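Local coordinates for protein CzcP cation efflux P1-ATPase (PDB 4U9R) that probably pumps zinc and related divalent metal ions out of the cell at the expense of ATP, the present piece being its metal-binding N-terminal extension, at residues Thr23-Leu28 with Gln73-Tyr78; Val32-Leu37 with Ala97-Arg102; Asp42-Arg47 with Phe103-Trp108. All coordinates share one frame; numbering follows the deposited sequence.

Contact 1 of 3, residues Thr23-Leu28 with Gln73-Tyr78; sequences TEKLRL and QICVHY. With CD (cadmium ion), chain C; TCE (3,3',3''-phosphanetriyltripropanoic acid), chain D.
A cadmium site and the pocket of a bound phosphine tricarboxylate lie on one face of this antiparallel strand pair, where K25, R27, C75 and H77 stand together. C75 SG binds the cadmium ion at 2.5 Å and H77 NE2 binds it at 2.2 Å. H62 of strand 58-64 is the third protein ligand. The phosphorus of the bound phosphine lies 2.7 Å from the cadmium ion, close enough to coordinate it. With its sulfur anti to the backbone N (chi1 -178°), C75 turns SG to the metal and to R27 NE, which donates a nearly straight hydrogen bond at 3.3 Å, close to the guanidinium plane. This N-H would probably help to stabilise a thiolate. R27 NH1 and NH2 both reach O15 of the phosphine ligand through weak bonds. K25 runs alongside H77, its CE over one face of the imidazole, 4.0 Å from the ring centroid, a CH-pi contact. K25 NZ goes on to the ligand, 3.2 Å from its C1. On the other face L26 CD1 packs on V76 CB at 4.2 Å. The Y78 ring has E24 CA over one face, and E24 CB is 3.5 Å from Y78 CZ. L26 and Y78 also touch helix 85-102. Paired backbone bonds link E24 with Y78, L26 with V76 and L28 with I74. Strand 73-78 is the middle strand of a 1-3-2 sheet, flanked by 24-29 and 58-64, as in a ferredoxin-like domain.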
loop_
_atom_site.group_PDB
_atom_site.type_symbol
_atom_site.label_atom_id
_atom_site.label_comp_id
_atom_site.label_asym_id
_atom_site.label_seq_id
_atom_site.Cartn_x
_atom_site.Cartn_y
_atom_site.Cartn_z
ATOM N N THR A 23 -4.051 28.651 -4.687
ATOM C CA THR A 23 -3.750 27.285 -4.271
ATOM C C THR A 23 -2.723 27.196 -3.138
ATOM O O THR A 23 -1.691 27.865 -3.174
ATOM C CB THR A 23 -3.210 26.510 -5.476
ATOM O OG1 THR A 23 -4.203 26.504 -6.508
ATOM C CG2 THR A 23 -2.874 25.092 -5.110
ATOM N N GLU A 24 -3.015 26.381 -2.127
ATOM C CA GLU A 24 -2.048 26.116 -1.049
ATOM C C GLU A 24 -1.730 24.649 -1.087
ATOM O O GLU A 24 -2.513 23.859 -1.633
ATOM C CB GLU A 24 -2.581 26.547 0.331
ATOM C CG GLU A 24 -2.705 28.078 0.484
ATOM C CD GLU A 24 -3.024 28.556 1.907
ATOM O OE1 GLU A 24 -3.982 28.045 2.554
ATOM O OE2 GLU A 24 -2.320 29.475 2.398
ATOM N N LYS A 25 -0.577 24.292 -0.528
ATOM C CA LYS A 25 -0.081 22.930 -0.541
ATOM C C LYS A 25 0.229 22.456 0.855
ATOM O O LYS A 25 0.745 23.217 1.635
ATOM C CB LYS A 25 1.223 22.888 -1.322
ATOM C CG LYS A 25 1.074 23.576 -2.653
ATOM C CD LYS A 25 2.261 23.432 -3.551
ATOM C CE LYS A 25 1.940 24.210 -4.839
ATOM N NZ LYS A 25 2.977 24.007 -5.869
ATOM N N LEU A 26 -0.017 21.186 1.136
ATOM C CA LEU A 26 0.503 20.559 2.337
ATOM C C LEU A 26 1.144 19.232 2.002
ATOM O O LEU A 26 0.702 18.519 1.074
ATOM C CB LEU A 26 -0.581 20.367 3.400
ATOM C CG LEU A 26 -1.808 19.478 3.138
ATOM C CD1 LEU A 26 -1.489 18.027 3.319
ATOM C CD2 LEU A 26 -2.915 19.701 4.154
ATOM N N ARG A 27 2.172 18.880 2.766
ATOM C CA ARG A 27 2.889 17.631 2.571
ATOM C C ARG A 27 3.019 16.866 3.844
ATOM O O ARG A 27 3.157 17.437 4.904
ATOM C CB ARG A 27 4.300 17.914 2.108
ATOM C CG ARG A 27 4.369 18.201 0.643
ATOM C CD ARG A 27 5.691 18.808 0.201
ATOM N NE ARG A 27 5.417 19.558 -1.022
ATOM C CZ ARG A 27 6.275 20.371 -1.624
ATOM N NH1 ARG A 27 7.487 20.544 -1.135
ATOM N NH2 ARG A 27 5.907 21.000 -2.730
ATOM N N LEU A 28 2.975 15.559 3.727
ATOM C CA LEU A 28 3.138 14.683 4.833
ATOM C C LEU A 28 3.975 13.501 4.342
ATOM O O LEU A 28 3.986 13.181 3.137
ATOM C CB LEU A 28 1.788 14.176 5.270
ATOM C CG LEU A 28 0.834 15.202 5.906
ATOM C CD1 LEU A 28 -0.155 15.705 4.883
ATOM C CD2 LEU A 28 0.067 14.551 7.024
ATOM N N GLN A 73 7.163 11.891 0.138
ATOM C CA GLN A 73 5.994 12.540 0.674
ATOM C C GLN A 73 4.801 12.448 -0.262
ATOM O O GLN A 73 4.935 12.077 -1.449
ATOM C CB GLN A 73 6.316 14.020 0.895
ATOM C CG GLN A 73 7.422 14.262 1.912
ATOM C CD GLN A 73 7.741 15.737 2.046
ATOM O OE1 GLN A 73 8.085 16.405 1.072
ATOM N NE2 GLN A 73 7.593 16.251 3.240
ATOM N N ILE A 74 3.629 12.780 0.276
ATOM C CA ILE A 74 2.522 13.173 -0.587
ATOM C C ILE A 74 2.347 14.639 -0.449
ATOM O O ILE A 74 2.486 15.190 0.649
ATOM C CB ILE A 74 1.196 12.440 -0.341
ATOM C CG1 ILE A 74 0.675 12.642 1.049
ATOM C CG2 ILE A 74 1.375 10.937 -0.574
ATOM C CD1 ILE A 74 -0.818 12.419 1.064
ATOM N N CYS A 75 2.037 15.250 -1.574
ATOM C CA CYS A 75 1.793 16.626 -1.657
ATOM C C CYS A 75 0.371 16.779 -2.168
ATOM O O CYS A 75 -0.018 16.186 -3.176
ATOM C CB CYS A 75 2.846 17.259 -2.567
ATOM S SG CYS A 75 2.688 19.050 -2.730
ATOM N N VAL A 76 -0.414 17.590 -1.459
ATOM C CA VAL A 76 -1.783 17.819 -1.791
ATOM C C VAL A 76 -1.971 19.306 -1.972
ATOM O O VAL A 76 -1.605 20.077 -1.113
ATOM C CB VAL A 76 -2.703 17.329 -0.659
ATOM C CG1 VAL A 76 -4.168 17.621 -0.953
ATOM C CG2 VAL A 76 -2.569 15.834 -0.460
ATOM N N HIS A 77 -2.542 19.692 -3.106
ATOM C CA HIS A 77 -2.861 21.040 -3.393
ATOM C C HIS A 77 -4.365 21.224 -3.175
ATOM O O HIS A 77 -5.186 20.414 -3.607
ATOM C CB HIS A 77 -2.549 21.373 -4.853
ATOM C CG HIS A 77 -1.136 21.073 -5.285
ATOM N ND1 HIS A 77 -0.637 21.555 -6.479
ATOM C CD2 HIS A 77 -0.145 20.307 -4.755
ATOM C CE1 HIS A 77 0.610 21.147 -6.640
ATOM N NE2 HIS A 77 0.948 20.405 -5.602
ATOM N N TYR A 78 -4.719 22.292 -2.488
ATOM C CA TYR A 78 -6.086 22.582 -2.225
ATOM C C TYR A 78 -6.385 24.076 -2.453
ATOM O O TYR A 78 -5.480 24.947 -2.472
ATOM C CB TYR A 78 -6.446 22.130 -0.812
ATOM C CG TYR A 78 -5.769 22.924 0.270
ATOM C CD1 TYR A 78 -4.453 22.639 0.639
ATOM C CD2 TYR A 78 -6.440 23.974 0.921
ATOM C CE1 TYR A 78 -3.820 23.370 1.621
ATOM C CE2 TYR A 78 -5.808 24.713 1.914
ATOM C CZ TYR A 78 -4.486 24.392 2.244
ATOM O OH TYR A 78 -3.819 25.073 3.191
HETATM CD CD CD C . 2.803 19.355 -5.215
HETATM O O16 TCE D . 9.743 22.442 -5.599
HETATM C C14 TCE D . 8.867 22.033 -4.804
HETATM O O15 TCE D . 8.737 22.443 -3.629
HETATM C C5 TCE D . 7.897 20.973 -5.290
HETATM C C2 TCE D . 6.515 21.506 -5.582
HETATM P P TCE D . 5.254 20.241 -6.005
HETATM C C3 TCE D . 6.104 19.195 -7.250
HETATM C C6 TCE D . 5.236 19.064 -8.492
HETATM C C8 TCE D . 6.014 19.173 -9.790
HETATM O O10 TCE D . 5.815 18.297 -10.661
HETATM O O9 TCE D . 6.813 20.129 -9.922
HETATM C C1 TCE D . 4.029 21.179 -6.999
HETATM C C4 TCE D . 4.801 21.918 -8.088
HETATM C C11 TCE D . 4.014 22.105 -9.371
HETATM O O12 TCE D . 2.840 22.534 -9.286
HETATM O O13 TCE D . 4.583 21.819 -10.448
#

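Contact 2 of 3, residues Val32-Leu37 with Ala97-Arg102; sequences VLLPGL and AVISSR
L34 and I99 meet through single methyl groups, L34 CD2 lying 3.8 Å from I99 CG2. L34 is the first residue to leave helical geometry after helix 30-33. Its side chain does not start out toward helix 85-102, but its end comes closer. CD1 continues the extended chain (chi2 172°), which leaves CD2 to meet I99 and S100. CD2 also lies 4.1 Å from S100 N, so it rests partly on helix backbone. I99 offers the CG2 branch, and the two side chains meet at a slant. S100 points toward the loop. Its OG, anti to the backbone N (chi1 -176°), lies 3.3 Å from P35 CD and 3.5 Å from P35 CG. S100 CB lies 4.0 Å from L33 O. The contact is small and made by van der Waals packing. L33 and L34 also pack on L48 of helix 43-53, and I99 touches C44 there. Farther along, R102 forms salt bridges with D148 and D150. The segment 32-37 thus lies between helix 43-53 and the C-terminal end of helix 85-102, which runs straight on into strand 103-109.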
loop_
_atom_site.group_PDB
_atom_site.type_symbol
_atom_site.label_atom_id
_atom_site.label_comp_id
_atom_site.label_asym_id
_atom_site.label_seq_id
_atom_site.Cartn_x
_atom_site.Cartn_y
_atom_site.Cartn_z
ATOM N N VAL A 32 4.186 8.020 7.560
ATOM C CA VAL A 32 3.332 8.547 8.610
ATOM C C VAL A 32 1.872 8.240 8.324
ATOM O O VAL A 32 1.132 7.931 9.250
ATOM C CB VAL A 32 3.528 10.069 8.798
ATOM C CG1 VAL A 32 2.515 10.641 9.787
ATOM C CG2 VAL A 32 4.945 10.356 9.273
ATOM N N LEU A 33 1.453 8.375 7.060
ATOM C CA LEU A 33 0.113 8.058 6.678
ATOM C C LEU A 33 -0.064 6.565 6.507
ATOM O O LEU A 33 -1.102 6.024 6.856
ATOM C CB LEU A 33 -0.228 8.711 5.354
ATOM C CG LEU A 33 -0.254 10.233 5.402
ATOM C CD1 LEU A 33 -0.448 10.779 4.028
ATOM C CD2 LEU A 33 -1.341 10.691 6.369
ATOM N N LEU A 34 0.936 5.928 5.893
ATOM C CA LEU A 34 0.834 4.537 5.478
ATOM C C LEU A 34 2.058 3.801 6.039
ATOM O O LEU A 34 3.022 3.573 5.313
ATOM C CB LEU A 34 0.775 4.453 3.951
ATOM C CG LEU A 34 -0.512 5.025 3.321
ATOM C CD1 LEU A 34 -0.363 5.075 1.804
ATOM C CD2 LEU A 34 -1.736 4.240 3.758
ATOM N N PRO A 35 2.041 3.502 7.352
ATOM C CA PRO A 35 3.156 2.778 7.976
ATOM C C PRO A 35 3.306 1.353 7.449
ATOM O O PRO A 35 2.317 0.665 7.221
ATOM C CB PRO A 35 2.792 2.772 9.468
ATOM C CG PRO A 35 1.320 2.960 9.506
ATOM C CD PRO A 35 0.983 3.832 8.326
ATOM N N GLY A 36 4.540 0.937 7.205
ATOM C CA GLY A 36 4.839 -0.481 6.948
ATOM C C GLY A 36 4.582 -0.968 5.536
ATOM O O GLY A 36 4.285 -2.141 5.324
ATOM N N LEU A 37 4.681 -0.075 4.560
ATOM C CA LEU A 37 4.650 -0.488 3.171
ATOM C C LEU A 37 6.043 -0.978 2.783
ATOM O O LEU A 37 7.042 -0.461 3.301
ATOM C CB LEU A 37 4.268 0.675 2.260
ATOM C CG LEU A 37 2.946 1.415 2.514
ATOM C CD1 LEU A 37 2.642 2.297 1.313
ATOM C CD2 LEU A 37 1.801 0.461 2.754
ATOM N N ALA A 97 -5.500 6.556 7.527
ATOM C CA ALA A 97 -5.715 5.667 8.669
ATOM C C ALA A 97 -6.565 4.472 8.271
ATOM O O ALA A 97 -6.237 3.367 8.624
ATOM C CB ALA A 97 -6.351 6.399 9.840
ATOM N N VAL A 98 -7.623 4.698 7.517
ATOM C CA VAL A 98 -8.505 3.631 7.083
ATOM C C VAL A 98 -7.842 2.668 6.090
ATOM O O VAL A 98 -8.030 1.456 6.194
ATOM C CB VAL A 98 -9.770 4.167 6.418
ATOM C CG1 VAL A 98 -10.611 3.022 5.894
ATOM C CG2 VAL A 98 -10.573 5.009 7.393
ATOM N N ILE A 99 -7.087 3.198 5.130
ATOM C CA ILE A 99 -6.351 2.350 4.192
ATOM C C ILE A 99 -5.318 1.489 4.926
ATOM O O ILE A 99 -5.235 0.283 4.714
ATOM C CB ILE A 99 -5.707 3.188 3.082
ATOM C CG1 ILE A 99 -6.803 3.716 2.167
ATOM C CG2 ILE A 99 -4.702 2.362 2.282
ATOM C CD1 ILE A 99 -6.349 4.788 1.219
ATOM N N SER A 100 -4.549 2.127 5.787
ATOM C CA SER A 100 -3.527 1.491 6.571
ATOM C C SER A 100 -4.040 0.356 7.477
ATOM O O SER A 100 -3.346 -0.648 7.664
ATOM C CB SER A 100 -2.858 2.532 7.448
ATOM O OG SER A 100 -1.787 1.971 8.164
ATOM N N SER A 101 -5.231 0.519 8.049
ATOM C CA SER A 101 -5.777 -0.489 8.951
ATOM C C SER A 101 -6.387 -1.651 8.177
ATOM O O SER A 101 -6.465 -2.773 8.673
ATOM C CB SER A 101 -6.853 0.127 9.813
ATOM O OG SER A 101 -8.056 0.296 9.083
ATOM N N ARG A 102 -6.832 -1.352 6.960
ATOM C CA ARG A 102 -7.587 -2.281 6.167
ATOM C C ARG A 102 -6.706 -3.235 5.379
ATOM O O ARG A 102 -7.078 -4.390 5.235
ATOM C CB ARG A 102 -8.541 -1.535 5.232
ATOM C CG ARG A 102 -9.326 -2.456 4.319
ATOM C CD ARG A 102 -10.690 -1.887 3.973
ATOM N NE ARG A 102 -11.401 -2.749 3.033
ATOM C CZ ARG A 102 -11.943 -3.925 3.345
ATOM N NH1 ARG A 102 -11.868 -4.407 4.586
ATOM N NH2 ARG A 102 -12.564 -4.628 2.406
#

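Contact 3 of 3, residues Asp42-Arg47 with Phe103-Trp108; sequences DPCVER and FGHVLW. With CD (cadmium ion), chain B.
The R47 guanidinium lies flat on the F103 ring, with planes 12° apart and centres 3.8 Å apart. It is a cation-pi stack: R47 CZ is 16° off the ring normal. F103 CE1 lies over the centre of the guanidinium face. On the ring side, R47 NE is displaced toward the rim, 3.4 Å from F103 CZ. The two side chains come from opposite directions, R47 extended from CG to NE. R47 NH1 donates to E146 of strand 142-148, so the stacked cation also holds a ligand of the metal. C44 SG lies obliquely to the F103 ring, 5.0 Å from its centroid, a sulfur-aromatic contact. The H105 imidazole has C44 SG at its edge and in its plane, and F103 C over one face. The D42 carboxylate is turned 85° against the H105 ring, with D42 OD2 3.1 Å from H105 CD2.

These groups meet at a cadmium ion where the start of helix 43-53 faces the first strand of the second three-stranded sheet. D42 OD1 binds cadmium at 2.1 Å, C44 SG at 2.6 Å and H105 NE2 at 2.2 Å. E146 supplies its two carboxylate oxygens as the remaining ligands. D42 is also the N-cap of helix 43-53. D42 OD1 accepts from C44 N at 2.9 Å. This bond arrives on the anti side of the carboxylate, out of its plane. One oxygen thus serves both metal and helix end. The capping bond ties the D42 carboxylate to the C44 backbone, so it probably helps set two ligands relative to each other.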
loop_
_atom_site.group_PDB
_atom_site.type_symbol
_atom_site.label_atom_id
_atom_site.label_comp_id
_atom_site.label_asym_id
_atom_site.label_seq_id
_atom_site.Cartn_x
_atom_site.Cartn_y
_atom_site.Cartn_z
ATOM N N ASP A 42 3.835 0.517 -3.541
ATOM C CA ASP A 42 2.732 -0.341 -3.055
ATOM C C ASP A 42 1.421 0.375 -3.405
ATOM O O ASP A 42 1.351 1.597 -3.328
ATOM C CB ASP A 42 2.895 -0.621 -1.548
ATOM C CG ASP A 42 1.714 -1.421 -0.929
ATOM O OD1 ASP A 42 0.668 -0.834 -0.727
ATOM O OD2 ASP A 42 1.824 -2.621 -0.604
ATOM N N PRO A 43 0.404 -0.375 -3.845
ATOM C CA PRO A 43 -0.828 0.215 -4.331
ATOM C C PRO A 43 -1.653 0.967 -3.282
ATOM O O PRO A 43 -2.642 1.616 -3.645
ATOM C CB PRO A 43 -1.616 -0.990 -4.858
ATOM C CG PRO A 43 -1.034 -2.164 -4.178
ATOM C CD PRO A 43 0.404 -1.846 -4.005
ATOM N N CYS A 44 -1.267 0.851 -2.015
ATOM C CA CYS A 44 -1.838 1.650 -0.952
ATOM C C CYS A 44 -1.636 3.168 -1.227
ATOM O O CYS A 44 -2.531 3.957 -1.013
ATOM C CB CYS A 44 -1.263 1.225 0.420
ATOM S SG CYS A 44 -2.297 -0.040 1.166
ATOM N N VAL A 45 -0.474 3.551 -1.730
ATOM C CA VAL A 45 -0.194 4.938 -2.082
ATOM C C VAL A 45 -1.185 5.484 -3.115
ATOM O O VAL A 45 -1.718 6.602 -2.939
ATOM C CB VAL A 45 1.252 5.116 -2.584
ATOM C CG1 VAL A 45 1.485 6.564 -3.015
ATOM C CG2 VAL A 45 2.227 4.752 -1.481
ATOM N N GLU A 46 -1.442 4.688 -4.156
ATOM C CA GLU A 46 -2.456 4.983 -5.207
ATOM C C GLU A 46 -3.871 4.962 -4.669
ATOM O O GLU A 46 -4.718 5.775 -5.085
ATOM C CB GLU A 46 -2.378 3.965 -6.377
ATOM C CG GLU A 46 -3.344 4.223 -7.545
ATOM C CD GLU A 46 -3.566 3.009 -8.477
ATOM O OE1 GLU A 46 -3.176 3.064 -9.670
ATOM O OE2 GLU A 46 -4.151 1.994 -8.028
ATOM N N ARG A 47 -4.173 4.010 -3.794
ATOM C CA ARG A 47 -5.496 4.019 -3.160
ATOM C C ARG A 47 -5.735 5.369 -2.460
ATOM O O ARG A 47 -6.778 5.997 -2.633
ATOM C CB ARG A 47 -5.658 2.902 -2.142
ATOM C CG ARG A 47 -6.282 1.644 -2.696
ATOM C CD ARG A 47 -6.492 0.555 -1.623
ATOM N NE ARG A 47 -6.466 -0.769 -2.252
ATOM C CZ ARG A 47 -5.431 -1.616 -2.265
ATOM N NH1 ARG A 47 -4.309 -1.375 -1.596
ATOM N NH2 ARG A 47 -5.548 -2.757 -2.927
ATOM N N PHE A 103 -5.559 -2.762 4.876
ATOM C CA PHE A 103 -4.691 -3.571 4.009
ATOM C C PHE A 103 -3.382 -3.957 4.629
ATOM O O PHE A 103 -2.584 -3.090 4.991
ATOM C CB PHE A 103 -4.396 -2.856 2.694
ATOM C CG PHE A 103 -5.623 -2.548 1.920
ATOM C CD1 PHE A 103 -6.202 -3.507 1.117
ATOM C CD2 PHE A 103 -6.230 -1.302 2.027
ATOM C CE1 PHE A 103 -7.369 -3.232 0.421
ATOM C CE2 PHE A 103 -7.378 -1.022 1.327
ATOM C CZ PHE A 103 -7.955 -1.986 0.527
ATOM N N GLY A 104 -3.151 -5.273 4.689
ATOM C CA GLY A 104 -1.937 -5.843 5.245
ATOM C C GLY A 104 -0.936 -6.156 4.161
ATOM O O GLY A 104 -1.286 -6.237 2.983
ATOM N N HIS A 105 0.320 -6.297 4.569
ATOM C CA HIS A 105 1.398 -6.730 3.687
ATOM C C HIS A 105 2.376 -7.619 4.452
ATOM O O HIS A 105 2.715 -7.340 5.602
ATOM C CB HIS A 105 2.171 -5.543 3.136
ATOM C CG HIS A 105 1.348 -4.309 2.999
ATOM N ND1 HIS A 105 1.178 -3.419 4.037
ATOM C CD2 HIS A 105 0.622 -3.832 1.964
ATOM C CE1 HIS A 105 0.387 -2.442 3.644
ATOM N NE2 HIS A 105 0.037 -2.669 2.391
ATOM N N VAL A 106 2.802 -8.697 3.805
ATOM C CA VAL A 106 4.004 -9.414 4.207
ATOM C C VAL A 106 4.912 -9.532 2.994
ATOM O O VAL A 106 4.451 -9.637 1.861
ATOM C CB VAL A 106 3.728 -10.815 4.802
ATOM C CG1 VAL A 106 3.069 -10.700 6.163
ATOM C CG2 VAL A 106 2.892 -11.670 3.863
ATOM N N LEU A 107 6.207 -9.457 3.251
ATOM C CA LEU A 107 7.224 -9.697 2.241
ATOM C C LEU A 107 8.129 -10.803 2.812
ATOM O O LEU A 107 9.017 -10.539 3.640
ATOM C CB LEU A 107 8.005 -8.412 1.937
ATOM C CG LEU A 107 9.001 -8.485 0.778
ATOM C CD1 LEU A 107 8.279 -8.586 -0.552
ATOM C CD2 LEU A 107 9.928 -7.274 0.800
ATOM N N TRP A 108 7.862 -12.041 2.398
ATOM C CA TRP A 108 8.546 -13.201 2.954
ATOM C C TRP A 108 9.498 -13.828 1.965
ATOM O O TRP A 108 9.205 -13.884 0.762
ATOM C CB TRP A 108 7.545 -14.256 3.405
ATOM C CG TRP A 108 6.871 -13.916 4.661
ATOM C CD1 TRP A 108 7.391 -13.205 5.711
ATOM C CD2 TRP A 108 5.549 -14.278 5.036
ATOM N NE1 TRP A 108 6.459 -13.096 6.713
ATOM C CE2 TRP A 108 5.320 -13.751 6.327
ATOM C CE3 TRP A 108 4.529 -14.991 4.410
ATOM C CZ2 TRP A 108 4.110 -13.925 7.006
ATOM C CZ3 TRP A 108 3.320 -15.153 5.087
ATOM C CH2 TRP A 108 3.125 -14.620 6.368
HETATM CD CD CD B . -0.696 -1.939 0.432
#

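In the fold
The centre of contact 1 is about 19 Å from the centre of the chain, that of contact 2 about 7 Å and that of contact 3 about 3 Å. Contact 1 is thus peripheral and the others central, though all three are only partly buried. Contacts 1 and 3 each hold a cadmium ion. Contact 1 takes its protein ligands from one sheet, without a carboxylate. Contact 3 joins a helix start to the second sheet, and two carboxylates bind there. Contact 2 lacks a metal and is mostly packing. It touches both others: L33 packs on I74 and L28, L37 on H105 and I99 on C44. Helix 85-102 connects the two sheets.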